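Local coordinates for DUF4621 domain-containing protein (PDB 4H3W) that is of unknown function but is a putative secreted protein from a gut bacterium, built from two beta-barrel domains, at residues Cys112-Glu117 / Ile140-Leu145. Numbering follows the deposited sequence.
Sequences CSLSIE and IWIGPL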
# COMPACT_ATOMS: atom_id res chain seq x y z
N CYS A 112 10.14 -30.44 2.41
CA CYS A 112 10.81 -29.16 2.40
C CYS A 112 10.15 -28.15 3.34
O CYS A 112 9.03 -28.35 3.81
CB CYS A 112 10.78 -28.59 0.98
SG CYS A 112 11.83 -29.47 -0.18
N SER A 113 10.88 -27.08 3.61
CA SER A 113 10.36 -25.88 4.29
C SER A 113 10.85 -24.64 3.59
O SER A 113 12.03 -24.58 3.21
CB SER A 113 10.81 -25.80 5.74
OG SER A 113 10.34 -26.89 6.50
N LEU A 114 9.98 -23.67 3.39
CA LEU A 114 10.40 -22.37 2.90
C LEU A 114 10.31 -21.32 4.00
O LEU A 114 9.23 -21.04 4.50
CB LEU A 114 9.56 -21.92 1.70
CG LEU A 114 10.09 -20.68 0.99
CD1 LEU A 114 11.40 -21.01 0.28
CD2 LEU A 114 9.07 -20.15 0.01
N SER A 115 11.46 -20.74 4.35
CA SER A 115 11.55 -19.59 5.21
C SER A 115 11.48 -18.33 4.39
O SER A 115 12.19 -18.18 3.38
CB SER A 115 12.84 -19.61 6.04
OG SER A 115 13.01 -18.38 6.73
N ILE A 116 10.60 -17.44 4.82
CA ILE A 116 10.38 -16.15 4.20
C ILE A 116 10.62 -15.07 5.25
O ILE A 116 9.87 -14.98 6.21
CB ILE A 116 8.96 -16.02 3.68
CG1 ILE A 116 8.64 -17.20 2.75
CG2 ILE A 116 8.75 -14.68 2.96
CD1 ILE A 116 7.21 -17.69 2.89
N GLU A 117 11.65 -14.27 5.05
CA GLU A 117 12.03 -13.25 6.02
C GLU A 117 11.98 -11.90 5.35
O GLU A 117 12.62 -11.68 4.33
CB GLU A 117 13.42 -13.46 6.57
CG GLU A 117 13.67 -12.58 7.78
CD GLU A 117 14.99 -12.89 8.46
OE1 GLU A 117 15.98 -13.16 7.74
OE2 GLU A 117 15.03 -12.84 9.72
N ILE A 140 4.35 -24.94 -5.75
CA ILE A 140 3.77 -24.59 -4.49
C ILE A 140 3.23 -23.18 -4.53
O ILE A 140 3.84 -22.31 -5.14
CB ILE A 140 4.85 -24.73 -3.38
CG1 ILE A 140 5.50 -26.10 -3.44
CG2 ILE A 140 4.25 -24.50 -2.02
CD1 ILE A 140 4.58 -27.29 -3.20
N TRP A 141 2.09 -22.96 -3.86
CA TRP A 141 1.52 -21.61 -3.68
C TRP A 141 1.35 -21.36 -2.18
O TRP A 141 0.61 -22.08 -1.52
CB TRP A 141 0.19 -21.47 -4.43
CG TRP A 141 -0.53 -20.14 -4.33
CD1 TRP A 141 -0.92 -19.48 -3.17
CD2 TRP A 141 -0.99 -19.34 -5.41
NE1 TRP A 141 -1.58 -18.32 -3.49
CE2 TRP A 141 -1.66 -18.21 -4.85
CE3 TRP A 141 -0.91 -19.45 -6.81
CZ2 TRP A 141 -2.24 -17.21 -5.65
CZ3 TRP A 141 -1.49 -18.46 -7.60
CH2 TRP A 141 -2.14 -17.34 -7.02
N ILE A 142 2.08 -20.39 -1.64
CA ILE A 142 2.01 -20.05 -0.21
C ILE A 142 1.34 -18.69 -0.00
O ILE A 142 1.82 -17.66 -0.49
CB ILE A 142 3.41 -20.02 0.41
CG1 ILE A 142 4.04 -21.39 0.35
CG2 ILE A 142 3.35 -19.51 1.86
CD1 ILE A 142 5.57 -21.40 0.39
N GLY A 143 0.24 -18.68 0.72
CA GLY A 143 -0.47 -17.45 1.03
C GLY A 143 -1.69 -17.71 1.88
O GLY A 143 -1.98 -18.85 2.22
N PRO A 144 -2.45 -16.67 2.16
CA PRO A 144 -3.61 -16.79 3.05
C PRO A 144 -4.87 -17.31 2.32
O PRO A 144 -5.74 -17.88 2.97
CB PRO A 144 -3.82 -15.35 3.56
CG PRO A 144 -3.27 -14.51 2.48
CD PRO A 144 -2.13 -15.27 1.87
N LEU A 145 -4.93 -17.24 0.99
CA LEU A 145 -6.16 -17.62 0.27
C LEU A 145 -5.90 -18.68 -0.79
O LEU A 145 -4.98 -18.54 -1.59
CB LEU A 145 -6.81 -16.38 -0.35
CG LEU A 145 -7.24 -15.31 0.71
CD1 LEU A 145 -7.80 -14.09 -0.01
CD2 LEU A 145 -8.26 -15.85 1.67
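No flat group enters the contact of Ile142 with Leu114 and Ile116; the aromatic of the two segments, Trp141, points its ring the other way from its neighbour Ile142, stacking with His98 and meeting Phe152 edge-to-face. What faces inward is purely aliphatic, a compact example of two beta-sheets packed through their side chains. Strand 109-117 belongs to one antiparallel sheet, whereas strand 141-142 borders another, and the CA atoms of Leu114 and Ile142 stand 9.2 Å apart with no hydrogen bond between the segments. Side chains from both strands fill that gap. Ile142 CG1 lies anti to the carbonyl carbon (chi1 -64°) and chi2 extends the branch further, carrying CD1 to within 3.7 Å of Leu114 CD2, methyl against methyl. The other branch, CG2, faces Ile116 CD1 more loosely at 4.4 Å. On the opposing strand, Leu114 CD2 and Ile116 CD1 lie 4.2 Å apart, two residues along the same face, so the forked isoleucine has one partner for each branch. Ile142 also touches Ser129, and Ile116 reaches Ile99. Such a buried joint, all methyl groups and without polar links, implies that dispersion and the exclusion of water probably join these segments here.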